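Local coordinates for glycosyl hydrolase family 10 (Bacteroides intestinalis DSM 17393, PDB 4QPW), which binds xylo-oligosaccharides, and probably xylan, through this carbohydrate-binding module, one part of a larger enzyme that probably hydrolyses glycosidic bonds in the polysaccharide, at residues V1-A13 and G130-S142. Sequence-based numbering, arbitrary orientation.
Sequences VDKVDYEIDYSTA and GTIQIKYVKITHS
The first and last strands of this beta-sandwich carbohydrate-binding module pair antiparallel, with a classic beta bulge where D5 and Y6 both face I139. I139 O takes two donors there, D5 N at 2.8 Å and Y6 N at 3.3 Å, shifting the register by one. Beyond the bulge the ladder is regular: I8 and V137 exchange two backbone bonds, and I8 CG2 packs on V137 CB at 3.8 Å. At the bulge itself, H141 ND1 donates to D5 OD2 over 2.7 Å, almost straight at 174°. The oxygen is met on its syn side and lies in the imidazole plane, while carboxylate and ring are turned 35° apart. With chi1 at 69°, the imidazole stands between its own backbone N and carbonyl carbon and runs alongside K3, whose CB sits over one ring face, 4.2 Å from the centroid. At the far end, Y10 N bonds K135 O at 2.9 Å, and D9 OD1 closes an Asx turn by accepting from S11 N; the K135 ammonium reaches G38 O. The D5 carboxylate, with K3 over one face, helps fix the H141 ring's rotation and would probably favour its protonated form, so a side-chain bond as well as the backbone ladder fastens the last strand to the bulge.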
loop_
_atom_site.group_PDB
_atom_site.type_symbol
_atom_site.label_atom_id
_atom_site.label_comp_id
_atom_site.label_asym_id
_atom_site.label_seq_id
_atom_site.Cartn_x
_atom_site.Cartn_y
_atom_site.Cartn_z
ATOM N N VAL A 1 -14.095 4.770 -18.807
ATOM C CA VAL A 1 -14.006 5.236 -17.413
ATOM C C VAL A 1 -13.601 4.075 -16.534
ATOM O O VAL A 1 -14.096 2.923 -16.691
ATOM C CB VAL A 1 -15.357 5.812 -16.966
ATOM C CG1 VAL A 1 -15.466 6.098 -15.499
ATOM C CG2 VAL A 1 -15.741 7.019 -17.841
ATOM N N ASP A 2 -12.745 4.349 -15.583
ATOM C CA ASP A 2 -12.359 3.365 -14.528
ATOM C C ASP A 2 -13.315 3.589 -13.395
ATOM O O ASP A 2 -13.154 4.502 -12.548
ATOM C CB ASP A 2 -10.935 3.579 -14.142
ATOM C CG ASP A 2 -9.922 3.115 -15.173
ATOM O OD1 ASP A 2 -10.188 2.167 -15.929
ATOM O OD2 ASP A 2 -8.766 3.631 -15.133
ATOM N N LYS A 3 -14.423 2.841 -13.380
ATOM C CA LYS A 3 -15.449 2.905 -12.354
ATOM C C LYS A 3 -14.890 2.439 -11.016
ATOM O O LYS A 3 -14.206 1.428 -10.980
ATOM C CB LYS A 3 -16.597 1.975 -12.768
ATOM C CG LYS A 3 -17.819 2.022 -11.897
ATOM C CD LYS A 3 -18.959 1.166 -12.507
ATOM C CE LYS A 3 -19.156 1.370 -14.009
ATOM N NZ LYS A 3 -20.082 0.316 -14.561
ATOM N N VAL A 4 -15.168 3.195 -9.958
ATOM C CA VAL A 4 -14.520 2.941 -8.665
ATOM C C VAL A 4 -15.337 1.915 -7.848
ATOM O O VAL A 4 -16.520 2.202 -7.490
ATOM C CB VAL A 4 -14.339 4.204 -7.880
ATOM C CG1 VAL A 4 -13.721 3.955 -6.511
ATOM C CG2 VAL A 4 -13.422 5.150 -8.707
ATOM N N ASP A 5 -14.789 0.773 -7.638
ATOM C CA ASP A 5 -15.404 -0.240 -6.764
ATOM C C ASP A 5 -15.192 0.099 -5.305
ATOM O O ASP A 5 -16.111 -0.155 -4.456
ATOM C CB ASP A 5 -14.782 -1.625 -7.055
ATOM C CG ASP A 5 -15.068 -2.106 -8.383
ATOM O OD1 ASP A 5 -16.245 -2.587 -8.540
ATOM O OD2 ASP A 5 -14.283 -2.049 -9.286
ATOM N N TYR A 6 -14.037 0.629 -4.941
ATOM C CA TYR A 6 -13.596 0.830 -3.541
ATOM C C TYR A 6 -12.635 1.971 -3.496
ATOM O O TYR A 6 -11.716 2.060 -4.390
ATOM C CB TYR A 6 -12.928 -0.432 -3.035
ATOM C CG TYR A 6 -12.271 -0.384 -1.688
ATOM C CD1 TYR A 6 -11.057 0.181 -1.518
ATOM C CD2 TYR A 6 -12.874 -0.939 -0.544
ATOM C CE1 TYR A 6 -10.456 0.290 -0.255
ATOM C CE2 TYR A 6 -12.241 -0.921 0.702
ATOM C CZ TYR A 6 -11.050 -0.294 0.837
ATOM O OH TYR A 6 -10.376 -0.232 2.042
ATOM N N GLU A 7 -12.699 2.797 -2.503
ATOM C CA GLU A 7 -11.654 3.811 -2.260
ATOM C C GLU A 7 -11.443 3.946 -0.770
ATOM O O GLU A 7 -12.419 4.017 0.038
ATOM C CB GLU A 7 -12.068 5.147 -2.800
ATOM C CG GLU A 7 -11.302 6.389 -2.414
ATOM C CD GLU A 7 -12.150 7.580 -2.769
ATOM O OE1 GLU A 7 -11.994 7.988 -3.881
ATOM O OE2 GLU A 7 -12.995 8.018 -2.004
ATOM N N ILE A 8 -10.230 4.173 -0.367
ATOM C CA ILE A 8 -9.857 4.741 1.042
ATOM C C ILE A 8 -9.012 5.951 0.680
ATOM O O ILE A 8 -7.996 5.870 -0.092
ATOM C CB ILE A 8 -9.150 3.722 1.885
ATOM C CG1 ILE A 8 -8.936 4.188 3.329
ATOM C CG2 ILE A 8 -7.890 3.081 1.338
ATOM C CD1 ILE A 8 -10.222 4.196 4.135
ATOM N N ASP A 9 -9.380 7.132 1.167
ATOM C CA ASP A 9 -8.751 8.375 0.865
ATOM C C ASP A 9 -8.165 8.962 2.150
ATOM O O ASP A 9 -8.887 9.514 3.018
ATOM C CB ASP A 9 -9.726 9.326 0.182
ATOM C CG ASP A 9 -9.140 10.656 -0.090
ATOM O OD1 ASP A 9 -7.918 10.877 0.002
ATOM O OD2 ASP A 9 -9.923 11.607 -0.474
ATOM N N TYR A 10 -6.850 8.929 2.327
ATOM C CA TYR A 10 -6.161 9.350 3.530
ATOM C C TYR A 10 -6.071 10.880 3.613
ATOM O O TYR A 10 -5.683 11.421 4.670
ATOM C CB TYR A 10 -4.803 8.736 3.674
ATOM C CG TYR A 10 -4.884 7.223 3.813
ATOM C CD1 TYR A 10 -5.436 6.631 4.949
ATOM C CD2 TYR A 10 -4.417 6.393 2.827
ATOM C CE1 TYR A 10 -5.525 5.289 5.062
ATOM C CE2 TYR A 10 -4.512 5.003 2.961
ATOM C CZ TYR A 10 -5.073 4.440 4.086
ATOM O OH TYR A 10 -5.136 3.083 4.257
ATOM N N SER A 11 -6.546 11.574 2.576
ATOM C CA SER A 11 -6.701 13.033 2.595
ATOM C C SER A 11 -7.483 13.347 3.785
ATOM O O SER A 11 -7.225 14.445 4.401
ATOM C CB SER A 11 -7.436 13.593 1.312
ATOM O OG SER A 11 -6.810 13.162 0.018
ATOM N N THR A 12 -8.531 12.608 4.125
ATOM C CA THR A 12 -9.346 12.732 5.254
ATOM C C THR A 12 -9.382 11.514 6.198
ATOM O O THR A 12 -9.461 11.761 7.418
ATOM C CB THR A 12 -10.791 13.080 4.860
ATOM O OG1 THR A 12 -11.353 12.037 4.042
ATOM C CG2 THR A 12 -10.844 14.440 4.006
ATOM N N ALA A 13 -9.412 10.250 5.731
ATOM C CA ALA A 13 -9.510 9.061 6.591
ATOM C C ALA A 13 -8.356 8.890 7.520
ATOM O O ALA A 13 -7.204 9.162 7.115
ATOM C CB ALA A 13 -9.566 7.789 5.732
ATOM N N GLY A 130 13.727 5.915 4.642
ATOM C CA GLY A 130 13.217 7.234 4.418
ATOM C C GLY A 130 11.731 7.315 4.751
ATOM O O GLY A 130 11.247 6.618 5.642
ATOM N N THR A 131 11.042 8.193 4.050
ATOM C CA THR A 131 9.580 8.421 4.290
ATOM C C THR A 131 8.836 8.013 3.021
ATOM O O THR A 131 9.163 8.520 1.915
ATOM C CB THR A 131 9.327 9.839 4.611
ATOM O OG1 THR A 131 10.097 10.256 5.805
ATOM C CG2 THR A 131 7.857 10.144 4.942
ATOM N N ILE A 132 7.857 7.113 3.164
ATOM C CA ILE A 132 6.845 6.790 2.121
ATOM C C ILE A 132 5.556 7.435 2.535
ATOM O O ILE A 132 5.111 7.330 3.694
ATOM C CB ILE A 132 6.728 5.291 1.994
ATOM C CG1 ILE A 132 8.049 4.684 1.530
ATOM C CG2 ILE A 132 5.557 4.968 1.063
ATOM C CD1 ILE A 132 8.035 3.180 1.574
ATOM N N GLN A 133 4.897 8.131 1.606
ATOM C CA GLN A 133 3.559 8.716 1.814
ATOM C C GLN A 133 2.576 8.191 0.789
ATOM O O GLN A 133 2.904 8.073 -0.410
ATOM C CB GLN A 133 3.674 10.209 1.727
ATOM C CG GLN A 133 4.572 10.795 2.859
ATOM C CD GLN A 133 4.663 12.314 2.804
ATOM O OE1 GLN A 133 4.605 12.900 1.727
ATOM N NE2 GLN A 133 4.731 12.919 3.924
ATOM N N ILE A 134 1.391 7.795 1.273
ATOM C CA ILE A 134 0.334 7.196 0.440
ATOM C C ILE A 134 -0.908 8.008 0.644
ATOM O O ILE A 134 -1.435 8.148 1.736
ATOM C CB ILE A 134 0.147 5.715 0.809
ATOM C CG1 ILE A 134 1.420 4.944 0.516
ATOM C CG2 ILE A 134 -1.069 5.167 0.029
ATOM C CD1 ILE A 134 1.414 3.507 1.028
ATOM N N LYS A 135 -1.415 8.622 -0.453
ATOM C CA LYS A 135 -2.555 9.508 -0.348
ATOM C C LYS A 135 -3.934 8.773 -0.395
ATOM O O LYS A 135 -4.843 9.218 0.297
ATOM C CB LYS A 135 -2.466 10.512 -1.517
ATOM C CG LYS A 135 -3.299 11.715 -1.466
ATOM C CD LYS A 135 -2.793 12.689 -0.408
ATOM C CE LYS A 135 -3.612 13.996 -0.369
ATOM N NZ LYS A 135 -3.189 14.878 0.742
ATOM N N TYR A 136 -4.017 7.759 -1.212
ATOM C CA TYR A 136 -5.283 7.006 -1.388
ATOM C C TYR A 136 -4.970 5.721 -2.054
ATOM O O TYR A 136 -3.917 5.549 -2.695
ATOM C CB TYR A 136 -6.356 7.808 -2.200
ATOM C CG TYR A 136 -5.915 8.228 -3.590
ATOM C CD1 TYR A 136 -5.907 7.331 -4.654
ATOM C CD2 TYR A 136 -5.473 9.522 -3.856
ATOM C CE1 TYR A 136 -5.565 7.734 -5.934
ATOM C CE2 TYR A 136 -5.103 9.927 -5.094
ATOM C CZ TYR A 136 -5.109 9.022 -6.088
ATOM O OH TYR A 136 -4.710 9.388 -7.440
ATOM N N VAL A 137 -5.961 4.810 -1.952
ATOM C CA VAL A 137 -5.982 3.547 -2.654
ATOM C C VAL A 137 -7.354 3.323 -3.239
ATOM O O VAL A 137 -8.364 3.540 -2.521
ATOM C CB VAL A 137 -5.631 2.368 -1.673
ATOM C CG1 VAL A 137 -5.596 1.079 -2.400
ATOM C CG2 VAL A 137 -4.295 2.617 -0.998
ATOM N N LYS A 138 -7.424 2.942 -4.507
ATOM C CA LYS A 138 -8.684 2.625 -5.161
ATOM C C LYS A 138 -8.592 1.280 -5.829
ATOM O O LYS A 138 -7.531 0.900 -6.317
ATOM C CB LYS A 138 -9.059 3.699 -6.232
ATOM C CG LYS A 138 -9.160 5.120 -5.735
ATOM C CD LYS A 138 -9.428 6.155 -6.780
ATOM C CE LYS A 138 -9.410 7.562 -6.251
ATOM N NZ LYS A 138 -9.670 8.593 -7.297
ATOM N N ILE A 139 -9.757 0.634 -5.931
ATOM C CA ILE A 139 -9.927 -0.506 -6.851
ATOM C C ILE A 139 -10.946 -0.073 -7.863
ATOM O O ILE A 139 -12.019 0.442 -7.500
ATOM C CB ILE A 139 -10.446 -1.776 -6.137
ATOM C CG1 ILE A 139 -9.507 -2.270 -5.028
ATOM C CG2 ILE A 139 -10.741 -2.864 -7.138
ATOM C CD1 ILE A 139 -8.161 -2.661 -5.418
ATOM N N THR A 140 -10.629 -0.263 -9.153
ATOM C CA THR A 140 -11.509 0.149 -10.257
ATOM C C THR A 140 -11.697 -1.016 -11.217
ATOM O O THR A 140 -10.981 -2.001 -11.222
ATOM C CB THR A 140 -10.972 1.392 -10.997
ATOM O OG1 THR A 140 -9.824 1.076 -11.759
ATOM C CG2 THR A 140 -10.637 2.510 -10.043
ATOM N N HIS A 141 -12.724 -0.871 -12.078
ATOM C CA HIS A 141 -12.842 -1.762 -13.234
ATOM C C HIS A 141 -13.392 -0.916 -14.383
ATOM O O HIS A 141 -13.957 0.138 -14.225
ATOM C CB HIS A 141 -13.772 -2.976 -12.941
ATOM C CG HIS A 141 -15.149 -2.578 -12.803
ATOM N ND1 HIS A 141 -15.677 -2.110 -11.644
ATOM C CD2 HIS A 141 -16.193 -2.570 -13.666
ATOM C CE1 HIS A 141 -16.938 -1.785 -11.759
ATOM N NE2 HIS A 141 -17.283 -2.062 -13.018
ATOM N N SER A 142 -13.234 -1.462 -15.593
ATOM C CA SER A 142 -13.558 -0.665 -16.811
ATOM C C SER A 142 -14.953 -0.720 -17.120
ATOM O O SER A 142 -15.452 -1.797 -17.246
ATOM C CB SER A 142 -12.796 -1.329 -17.913
ATOM O OG SER A 142 -11.522 -0.808 -17.806
HETATM O O HOH W 1 -10.435 -0.023 -14.241
HETATM O O HOH W 2 -10.659 1.714 -18.375
HETATM O O HOH W 3 -5.262 16.342 2.727
#